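Local coordinates for protein putative thiol-disulfide isomerase or thioredoxin (Salmonella enterica subsp. enterica serovar Typhimurium, PDB 3L9V) that probably catalyses thiol-disulfide exchange as a DsbA-like oxidoreductase, introducing or rearranging disulfide bonds in other proteins, at residues A[54-59]-A[66-71]; A[61-66]-A[98-103]; A[85-90]-A[104-109]. One frame throughout, in Å; residues are numbered along the deposited sequence.

Contact 1. Residues A[54-59]-A[66-71]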
loop_
_atom_site.group_PDB
_atom_site.type_symbol
_atom_site.label_atom_id
_atom_site.label_comp_id
_atom_site.label_asym_id
_atom_site.label_seq_id
_atom_site.Cartn_x
_atom_site.Cartn_y
_atom_site.Cartn_z
ATOM N N LYS A 54 3.685 2.359 1.805
ATOM C CA LYS A 54 2.861 1.539 0.930
ATOM C C LYS A 54 3.053 1.889 -0.527
ATOM O O LYS A 54 3.092 3.065 -0.935
ATOM C CB LYS A 54 1.360 1.644 1.304
ATOM C CG LYS A 54 1.083 1.331 2.745
ATOM C CD LYS A 54 -0.415 1.245 3.013
ATOM C CE LYS A 54 -1.035 0.077 2.281
ATOM N NZ LYS A 54 -2.468 -0.173 2.635
ATOM N N TYR A 55 3.148 0.846 -1.320
ATOM C CA TYR A 55 3.319 0.990 -2.728
ATOM C C TYR A 55 2.201 0.271 -3.433
ATOM O O TYR A 55 1.892 -0.868 -3.098
ATOM C CB TYR A 55 4.633 0.355 -3.169
ATOM C CG TYR A 55 5.867 0.940 -2.516
ATOM C CD1 TYR A 55 6.125 2.306 -2.564
ATOM C CD2 TYR A 55 6.808 0.111 -1.912
ATOM C CE1 TYR A 55 7.283 2.838 -1.998
ATOM C CE2 TYR A 55 7.970 0.630 -1.344
ATOM C CZ TYR A 55 8.198 1.989 -1.393
ATOM O OH TYR A 55 9.331 2.494 -0.823
ATOM N N HIS A 56 1.656 0.924 -4.454
ATOM C CA HIS A 56 0.574 0.370 -5.261
ATOM C C HIS A 56 1.090 -0.483 -6.416
ATOM O O HIS A 56 2.142 -0.193 -7.001
ATOM C CB HIS A 56 -0.334 1.491 -5.792
ATOM C CG HIS A 56 -1.677 1.001 -6.208
ATOM N ND1 HIS A 56 -2.001 0.696 -7.521
ATOM C CD2 HIS A 56 -2.787 0.704 -5.485
ATOM C CE1 HIS A 56 -3.232 0.244 -7.576
ATOM N NE2 HIS A 56 -3.743 0.249 -6.358
ATOM N N VAL A 57 0.360 -1.547 -6.736
ATOM C CA VAL A 57 0.769 -2.450 -7.798
ATOM C C VAL A 57 -0.207 -2.320 -8.958
ATOM O O VAL A 57 -1.412 -2.162 -8.762
ATOM C CB VAL A 57 0.882 -3.933 -7.335
ATOM C CG1 VAL A 57 1.622 -4.033 -5.984
ATOM C CG2 VAL A 57 -0.465 -4.585 -7.262
ATOM N N SER A 58 0.336 -2.389 -10.167
ATOM C CA SER A 58 -0.378 -2.021 -11.377
ATOM C C SER A 58 -1.008 -3.217 -12.037
ATOM O O SER A 58 -1.931 -3.059 -12.828
ATOM C CB SER A 58 0.588 -1.354 -12.361
ATOM O OG SER A 58 1.136 -0.206 -11.755
ATOM N N LEU A 59 -0.516 -4.410 -11.707
ATOM C CA LEU A 59 -0.895 -5.584 -12.481
ATOM C C LEU A 59 -2.375 -5.931 -12.378
ATOM O O LEU A 59 -2.939 -6.542 -13.281
ATOM C CB LEU A 59 0.004 -6.803 -12.188
ATOM C CG LEU A 59 -0.011 -7.646 -10.909
ATOM C CD1 LEU A 59 -1.386 -8.205 -10.551
ATOM C CD2 LEU A 59 0.985 -8.788 -11.080
ATOM N N GLU A 66 -3.299 3.388 -13.739
ATOM C CA GLU A 66 -3.784 4.732 -13.423
ATOM C C GLU A 66 -3.801 4.972 -11.912
ATOM O O GLU A 66 -3.452 6.053 -11.433
ATOM C CB GLU A 66 -5.199 4.935 -13.993
ATOM C CG GLU A 66 -5.254 5.132 -15.496
ATOM C CD GLU A 66 -5.426 3.823 -16.276
ATOM O OE1 GLU A 66 -5.254 2.715 -15.701
ATOM O OE2 GLU A 66 -5.718 3.908 -17.483
ATOM N N LEU A 67 -4.234 3.963 -11.161
ATOM C CA LEU A 67 -4.188 4.028 -9.709
ATOM C C LEU A 67 -2.732 4.152 -9.205
ATOM O O LEU A 67 -2.448 4.979 -8.365
ATOM C CB LEU A 67 -4.909 2.815 -9.110
ATOM C CG LEU A 67 -6.439 2.928 -9.369
ATOM C CD1 LEU A 67 -7.118 1.622 -9.086
ATOM C CD2 LEU A 67 -7.046 4.033 -8.500
ATOM N N THR A 68 -1.822 3.332 -9.731
ATOM C CA THR A 68 -0.412 3.428 -9.339
ATOM C C THR A 68 0.151 4.849 -9.535
ATOM O O THR A 68 0.880 5.346 -8.700
ATOM C CB THR A 68 0.469 2.394 -10.102
ATOM O OG1 THR A 68 0.101 1.065 -9.706
ATOM C CG2 THR A 68 2.021 2.608 -9.833
ATOM N N ARG A 69 -0.202 5.487 -10.637
ATOM C CA ARG A 69 0.253 6.851 -10.922
ATOM C C ARG A 69 -0.448 7.811 -9.988
ATOM O O ARG A 69 0.168 8.736 -9.492
ATOM C CB ARG A 69 -0.000 7.219 -12.394
ATOM C CG ARG A 69 0.450 8.660 -12.816
ATOM C CD ARG A 69 0.489 8.794 -14.348
ATOM N NE ARG A 69 1.644 8.117 -14.917
ATOM C CZ ARG A 69 2.859 8.658 -15.002
ATOM N NH1 ARG A 69 3.064 9.899 -14.583
ATOM N NH2 ARG A 69 3.866 7.959 -15.512
ATOM N N ALA A 70 -1.733 7.572 -9.723
ATOM C CA ALA A 70 -2.478 8.410 -8.797
ATOM C C ALA A 70 -1.861 8.315 -7.404
ATOM O O ALA A 70 -1.693 9.330 -6.716
ATOM C CB ALA A 70 -3.952 8.003 -8.768
ATOM N N TRP A 71 -1.491 7.090 -7.008
ATOM C CA TRP A 71 -0.808 6.882 -5.735
ATOM C C TRP A 71 0.583 7.546 -5.699
ATOM O O TRP A 71 1.000 8.088 -4.690
ATOM C CB TRP A 71 -0.659 5.376 -5.476
ATOM C CG TRP A 71 -0.174 5.073 -4.106
ATOM C CD1 TRP A 71 1.072 4.598 -3.758
ATOM C CD2 TRP A 71 -0.913 5.210 -2.878
ATOM N NE1 TRP A 71 1.150 4.456 -2.386
ATOM C CE2 TRP A 71 -0.053 4.806 -1.826
ATOM C CE3 TRP A 71 -2.209 5.651 -2.566
ATOM C CZ2 TRP A 71 -0.458 4.807 -0.484
ATOM C CZ3 TRP A 71 -2.608 5.665 -1.243
ATOM C CH2 TRP A 71 -1.736 5.239 -0.209
#

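Contact 2. Residues A[61-66]-A[98-103]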
loop_
_atom_site.group_PDB
_atom_site.type_symbol
_atom_site.label_atom_id
_atom_site.label_comp_id
_atom_site.label_asym_id
_atom_site.label_seq_id
_atom_site.Cartn_x
_atom_site.Cartn_y
_atom_site.Cartn_z
ATOM N N GLY A 61 -6.464 -5.447 -12.128
ATOM C CA GLY A 61 -7.601 -4.635 -12.523
ATOM C C GLY A 61 -7.410 -3.721 -13.723
ATOM O O GLY A 61 -6.293 -3.450 -14.155
ATOM N N PRO A 62 -8.528 -3.244 -14.284
ATOM C CA PRO A 62 -8.543 -2.358 -15.457
ATOM C C PRO A 62 -7.758 -1.065 -15.234
ATOM O O PRO A 62 -7.051 -0.650 -16.134
ATOM C CB PRO A 62 -10.029 -2.008 -15.630
ATOM C CG PRO A 62 -10.776 -3.065 -14.902
ATOM C CD PRO A 62 -9.879 -3.547 -13.784
ATOM N N LEU A 63 -7.894 -0.440 -14.068
ATOM C CA LEU A 63 -7.262 0.857 -13.827
ATOM C C LEU A 63 -5.906 0.717 -13.130
ATOM O O LEU A 63 -5.367 1.693 -12.601
ATOM C CB LEU A 63 -8.206 1.781 -13.036
ATOM C CG LEU A 63 -9.513 2.184 -13.762
ATOM C CD1 LEU A 63 -10.525 2.842 -12.834
ATOM C CD2 LEU A 63 -9.244 3.088 -14.960
ATOM N N GLY A 64 -5.360 -0.495 -13.133
ATOM C CA GLY A 64 -4.136 -0.781 -12.388
ATOM C C GLY A 64 -3.079 0.309 -12.488
ATOM O O GLY A 64 -2.540 0.781 -11.493
ATOM N N HIS A 65 -2.780 0.721 -13.706
ATOM C CA HIS A 65 -1.661 1.626 -13.907
ATOM C C HIS A 65 -2.027 3.040 -13.544
ATOM O O HIS A 65 -1.172 3.802 -13.104
ATOM C CB HIS A 65 -1.169 1.566 -15.353
ATOM C CG HIS A 65 -0.432 0.309 -15.684
ATOM N ND1 HIS A 65 0.933 0.185 -15.512
ATOM C CD2 HIS A 65 -0.863 -0.879 -16.170
ATOM C CE1 HIS A 65 1.309 -1.021 -15.896
ATOM N NE2 HIS A 65 0.238 -1.686 -16.301
ATOM N N GLU A 66 -3.299 3.388 -13.739
ATOM C CA GLU A 66 -3.784 4.732 -13.423
ATOM C C GLU A 66 -3.801 4.972 -11.912
ATOM O O GLU A 66 -3.452 6.053 -11.433
ATOM C CB GLU A 66 -5.199 4.935 -13.993
ATOM C CG GLU A 66 -5.254 5.132 -15.496
ATOM C CD GLU A 66 -5.426 3.823 -16.276
ATOM O OE1 GLU A 66 -5.254 2.715 -15.701
ATOM O OE2 GLU A 66 -5.718 3.908 -17.483
ATOM N N HIS A 98 -14.489 3.163 -12.386
ATOM C CA HIS A 98 -14.493 2.414 -13.640
ATOM C C HIS A 98 -13.563 2.984 -14.697
ATOM O O HIS A 98 -13.057 2.244 -15.533
ATOM C CB HIS A 98 -15.895 2.367 -14.250
ATOM C CG HIS A 98 -16.992 2.171 -13.254
ATOM N ND1 HIS A 98 -17.112 1.032 -12.490
ATOM C CD2 HIS A 98 -18.043 2.961 -12.920
ATOM C CE1 HIS A 98 -18.179 1.131 -11.717
ATOM N NE2 HIS A 98 -18.762 2.294 -11.961
ATOM N N SER A 99 -13.359 4.296 -14.681
ATOM C CA SER A 99 -12.630 4.959 -15.757
ATOM C C SER A 99 -11.534 5.882 -15.237
ATOM O O SER A 99 -11.501 6.217 -14.070
ATOM C CB SER A 99 -13.597 5.788 -16.593
ATOM O OG SER A 99 -13.824 7.015 -15.946
ATOM N N PRO A 100 -10.613 6.270 -16.114
ATOM C CA PRO A 100 -9.557 7.187 -15.702
ATOM C C PRO A 100 -10.122 8.482 -15.157
ATOM O O PRO A 100 -9.547 8.990 -14.210
ATOM C CB PRO A 100 -8.775 7.419 -16.988
ATOM C CG PRO A 100 -8.963 6.160 -17.752
ATOM C CD PRO A 100 -10.337 5.649 -17.419
ATOM N N ASP A 101 -11.230 8.987 -15.702
ATOM C CA ASP A 101 -11.847 10.198 -15.150
ATOM C C ASP A 101 -12.317 9.990 -13.705
ATOM O O ASP A 101 -12.287 10.908 -12.885
ATOM C CB ASP A 101 -13.049 10.667 -15.998
ATOM C CG ASP A 101 -12.657 11.155 -17.396
ATOM O OD1 ASP A 101 -13.569 11.522 -18.171
ATOM O OD2 ASP A 101 -11.455 11.183 -17.724
ATOM N N ASP A 102 -12.798 8.793 -13.395
ATOM C CA ASP A 102 -13.188 8.502 -12.025
ATOM C C ASP A 102 -11.981 8.699 -11.097
ATOM O O ASP A 102 -12.106 9.292 -10.031
ATOM C CB ASP A 102 -13.676 7.056 -11.908
ATOM C CG ASP A 102 -15.090 6.864 -12.430
ATOM O OD1 ASP A 102 -15.920 7.780 -12.271
ATOM O OD2 ASP A 102 -15.376 5.776 -12.971
ATOM N N VAL A 103 -10.825 8.161 -11.502
ATOM C CA VAL A 103 -9.605 8.228 -10.672
ATOM C C VAL A 103 -9.283 9.675 -10.310
ATOM O O VAL A 103 -9.114 10.003 -9.144
ATOM C CB VAL A 103 -8.397 7.599 -11.390
ATOM C CG1 VAL A 103 -7.099 7.841 -10.611
ATOM C CG2 VAL A 103 -8.644 6.114 -11.576
#

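Contact 3. Residues A[85-90]-A[104-109]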
loop_
_atom_site.group_PDB
_atom_site.type_symbol
_atom_site.label_atom_id
_atom_site.label_comp_id
_atom_site.label_asym_id
_atom_site.label_seq_id
_atom_site.Cartn_x
_atom_site.Cartn_y
_atom_site.Cartn_z
ATOM N N LYS A 85 -8.042 6.140 1.902
ATOM C CA LYS A 85 -9.419 6.082 2.341
ATOM C C LYS A 85 -10.353 6.381 1.176
ATOM O O LYS A 85 -11.335 5.673 0.965
ATOM C CB LYS A 85 -9.633 7.089 3.472
ATOM C CG LYS A 85 -10.886 6.826 4.282
ATOM C CD LYS A 85 -10.893 7.576 5.608
ATOM N NZ LYS A 85 -12.386 8.257 7.522
ATOM N N ALA A 86 -10.030 7.410 0.395
ATOM C CA ALA A 86 -10.896 7.791 -0.727
ATOM C C ALA A 86 -11.023 6.722 -1.825
ATOM O O ALA A 86 -12.131 6.463 -2.319
ATOM C CB ALA A 86 -10.452 9.122 -1.331
ATOM N N PHE A 87 -9.906 6.103 -2.213
ATOM C CA PHE A 87 -9.946 5.115 -3.286
ATOM C C PHE A 87 -10.545 3.757 -2.866
ATOM O O PHE A 87 -11.132 3.052 -3.693
ATOM C CB PHE A 87 -8.577 4.941 -3.930
ATOM C CG PHE A 87 -8.240 6.020 -4.942
ATOM C CD1 PHE A 87 -9.056 6.252 -6.029
ATOM C CD2 PHE A 87 -7.096 6.773 -4.812
ATOM C CE1 PHE A 87 -8.734 7.230 -6.966
ATOM C CE2 PHE A 87 -6.780 7.762 -5.733
ATOM C CZ PHE A 87 -7.598 7.995 -6.801
ATOM N N PHE A 88 -10.388 3.387 -1.596
ATOM C CA PHE A 88 -11.024 2.165 -1.124
ATOM C C PHE A 88 -12.537 2.358 -1.000
ATOM O O PHE A 88 -13.303 1.481 -1.336
ATOM C CB PHE A 88 -10.414 1.704 0.195
ATOM C CG PHE A 88 -9.189 0.826 0.012
ATOM C CD1 PHE A 88 -9.220 -0.227 -0.864
ATOM C CD2 PHE A 88 -8.028 1.058 0.747
ATOM C CE1 PHE A 88 -8.093 -1.046 -1.029
ATOM C CE2 PHE A 88 -6.910 0.256 0.586
ATOM C CZ PHE A 88 -6.943 -0.789 -0.301
ATOM N N THR A 89 -12.953 3.521 -0.516
ATOM C CA THR A 89 -14.372 3.861 -0.501
ATOM C C THR A 89 -14.928 3.856 -1.913
ATOM O O THR A 89 -15.917 3.178 -2.193
ATOM C CB THR A 89 -14.588 5.228 0.136
ATOM O OG1 THR A 89 -14.054 5.186 1.455
ATOM C CG2 THR A 89 -16.081 5.574 0.197
ATOM N N ALA A 90 -14.254 4.561 -2.820
ATOM C CA ALA A 90 -14.746 4.675 -4.190
ATOM C C ALA A 90 -14.868 3.327 -4.876
ATOM O O ALA A 90 -15.817 3.089 -5.626
ATOM C CB ALA A 90 -13.873 5.608 -5.015
ATOM N N ARG A 104 -9.238 10.536 -11.322
ATOM C CA ARG A 104 -8.947 11.954 -11.110
ATOM C C ARG A 104 -10.012 12.638 -10.253
ATOM O O ARG A 104 -9.718 13.472 -9.397
ATOM C CB ARG A 104 -8.802 12.681 -12.460
ATOM C CG ARG A 104 -8.934 14.222 -12.359
ATOM C CD ARG A 104 -8.652 14.886 -13.684
ATOM N NE ARG A 104 -9.686 14.527 -14.641
ATOM C CZ ARG A 104 -9.533 14.567 -15.953
ATOM N NH1 ARG A 104 -8.382 14.979 -16.475
ATOM N NH2 ARG A 104 -10.535 14.191 -16.737
ATOM N N ARG A 105 -11.265 12.294 -10.504
ATOM C CA ARG A 105 -12.372 12.880 -9.760
ATOM C C ARG A 105 -12.268 12.552 -8.273
ATOM O O ARG A 105 -12.376 13.437 -7.421
ATOM C CB ARG A 105 -13.710 12.416 -10.369
ATOM C CG ARG A 105 -14.948 13.038 -9.760
ATOM C CD ARG A 105 -16.216 12.492 -10.428
ATOM N NE ARG A 105 -16.199 11.034 -10.584
ATOM C CZ ARG A 105 -16.426 10.166 -9.598
ATOM N NH1 ARG A 105 -16.682 10.590 -8.367
ATOM N NH2 ARG A 105 -16.383 8.865 -9.842
ATOM N N VAL A 106 -12.026 11.284 -7.945
ATOM C CA VAL A 106 -11.887 10.917 -6.537
ATOM C C VAL A 106 -10.633 11.579 -5.917
ATOM O O VAL A 106 -10.638 11.947 -4.747
ATOM C CB VAL A 106 -11.792 9.380 -6.355
ATOM C CG1 VAL A 106 -11.346 9.042 -4.939
ATOM C CG2 VAL A 106 -13.128 8.691 -6.714
ATOM N N PHE A 107 -9.551 11.710 -6.683
ATOM C CA PHE A 107 -8.325 12.285 -6.115
ATOM C C PHE A 107 -8.591 13.755 -5.771
ATOM O O PHE A 107 -8.271 14.216 -4.674
ATOM C CB PHE A 107 -7.162 12.163 -7.106
ATOM C CG PHE A 107 -5.813 12.505 -6.521
ATOM C CD1 PHE A 107 -5.464 13.823 -6.256
ATOM C CD2 PHE A 107 -4.878 11.510 -6.283
ATOM C CE1 PHE A 107 -4.214 14.148 -5.736
ATOM C CE2 PHE A 107 -3.626 11.811 -5.762
ATOM C CZ PHE A 107 -3.289 13.133 -5.475
HETATM N N MSE A 108 -9.200 14.474 -6.712
HETATM C CA MSE A 108 -9.529 15.900 -6.520
HETATM C C MSE A 108 -10.472 16.132 -5.362
HETATM O O MSE A 108 -10.303 17.063 -4.595
HETATM C CB MSE A 108 -10.172 16.480 -7.786
HETATM C CG MSE A 108 -9.195 16.641 -8.913
HETATM SE SE MSE A 108 -10.153 17.133 -10.514
HETATM C CE MSE A 108 -11.126 18.654 -9.704
ATOM N N SER A 109 -11.469 15.267 -5.231
ATOM C CA SER A 109 -12.428 15.399 -4.147
ATOM C C SER A 109 -11.786 15.162 -2.783
ATOM O O SER A 109 -12.148 15.786 -1.800
ATOM C CB SER A 109 -13.588 14.424 -4.351
ATOM O OG SER A 109 -14.476 14.474 -3.250
#

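Contact 1. Residues A[54-59]-A[66-71]
Trp-71 and Thr-68 reach from helix 64-77 to the strand edge at 54-56, each with a polar atom. The indole NE1 of Trp-71 donates to Lys-54 O at 2.8 Å, with the oxygen close to the ring plane but the N-H arriving from above the carbonyl plane. A chi1 of -171°, which swings CG opposite the main-chain nitrogen, turns the indole to the strand; CB of Trp-71 itself meets CB of His-56 at 3.9 Å. A tryptophan suits this place because its ring packs against Lys-54 CB and the His-56 backbone while NE1 satisfies a carbonyl of the edge strand.

One turn earlier in the helix, Thr-68 OG1 lies in the plane of the His-56 ring, 3.1 Å from ND1 in a nearly straight hydrogen bond. The same hydroxyl sits 2.6 Å from Ser-58 OG, which competes with Gly-64 O for its one proton. Leu-67 places CB 3.4 Å from CE1 of the imidazole. Strand 52-56 is an outermost strand of the thioredoxin-fold sheet, and helix 64-77 belongs to the helices that the DsbA family adds to that fold.

Farther out, NE2 of His-56 accepts from Phe-24 N, which fixes the ring from its other nitrogen, while Glu-135 holds Ser-58 OG. Lys-54 turns its ammonium away to Glu-84 and Asp-39, and Phe-22 makes a cation-pi contact with Lys-54 and an edge-to-face contact with the Trp-71 ring.

Contact 2. Residues A[61-66]-A[98-103]
Leu-63, a leucine at the N-cap position of helix 64-77, spends its side chain on the backbone that leads into another helix. Its two methyls divide the work: CD1 comes within 3.6 Å of His-98 C, and CD2 lies equally near the carbonyl carbon of Ser-99. CD2 also packs on the Pro-100 ring, 3.7 Å from its CD, and CD1 meets Val-103 CG2 at 4.0 Å. The branched end of leucine is well suited to this, since one residue can touch the connection, the proline and the first helical turn together. The N-cap position usually carries a side chain able to accept a hydrogen bond; here it is given to an apolar group, and the backbone N of Leu-63 is bonded to the hydroxyl of Tyr-25. Leu-63 is the third residue of a type I turn, Gly-61 to Gly-64, with Gly-61 at a positive phi that a residue without a side chain adopts easily.

Helix 100-111 starts in the more usual way. Ser-99 and Asp-102 form a capping box: Ser-99 OG accepts from Asp-102 N, and Asp-102 OD2 takes the N-H groups of Ser-99 and, at 2.8 Å, His-98, from opposite faces of the carboxylate. Its other oxygen, OD1, makes a salt bridge with Arg-105. Pro-100 fits the first helical turn, where its missing N-H costs nothing.

Glu-66, partly exposed, bends at chi2 (91°) and brings OE2 to 4.0 Å from Pro-100 CG. The contact is therefore van der Waals packing, with no polar bond between the segments: the methyls of Leu-63 meet a backbone whose His-98 and Ser-99 N-H groups are already bonded to Asp-102.

Contact 3. Residues A[85-90]-A[104-109]
Val-106 and the alanines Ala-86 and Ala-90 pack against each other where helix 80-93 meets helix 100-111. The valine's two methyls are shared out: CG1 lies 3.7 Å from CB of Ala-86, and CG2 lies 3.6 Å from CB of Ala-90. The alanines are four residues apart, hence one turn apart on the same face, and their small side chains let the branched valine come in between them. CG1 stands anti to the backbone N of Val-106 (chi1 168°), which directs the two methyls to different alanines.

Aromatic packing continues the seam. Val-106 CG1 also makes a CH-pi contact over one face of the Phe-87 ring, 4.1 Å from its centroid. The far end of that ring reaches the next residue along, with Phe-87 CZ 4.2 Å from Phe-107 CB. A phenylalanine is long enough to extend past the alanine face to Phe-107; the ring is also met by Leu-67 and Ala-70 of helix 64-77, and Phe-107 in turn touches Leu-73 and Met-77 there.

Between the two segments the side chains make only van der Waals and CH-pi contacts. Within helix 80-93, Thr-89 OG1 donates to Lys-85 O at 2.8 Å, and the same carbonyl accepts the helical N-H of Thr-89 from the opposite face of its plane. This is a familiar way for a threonine to satisfy its hydroxyl inside a helix.

The axes of the two segments run 9.6 Å apart with a crossing angle of 136°, between neighbouring helices of the helical domain that DsbA-like proteins carry inserted in the thioredoxin fold.

Overall arrangement
From the N terminus, contact 1 comes first: 54-59 and 66-71 close the short connection between strand 52-56 and helix 64-77, joining the sheet edge to the helical part. Contact 2 opens inside that connection, at 61-66, so the two cross and share Glu-66; it closes only at 98-103, after helix 80-93 has gone by. Contact 3 opens within this longer span, at 85-90, and ends at 104-109, thus crossing contact 2 while following contact 1 in series. Helices 64-77, 80-93 and 100-111 are thereby joined: Ala-70 touches Val-103 and Phe-87, and Val-103 O lies 3.4 Å from Phe-87 CZ.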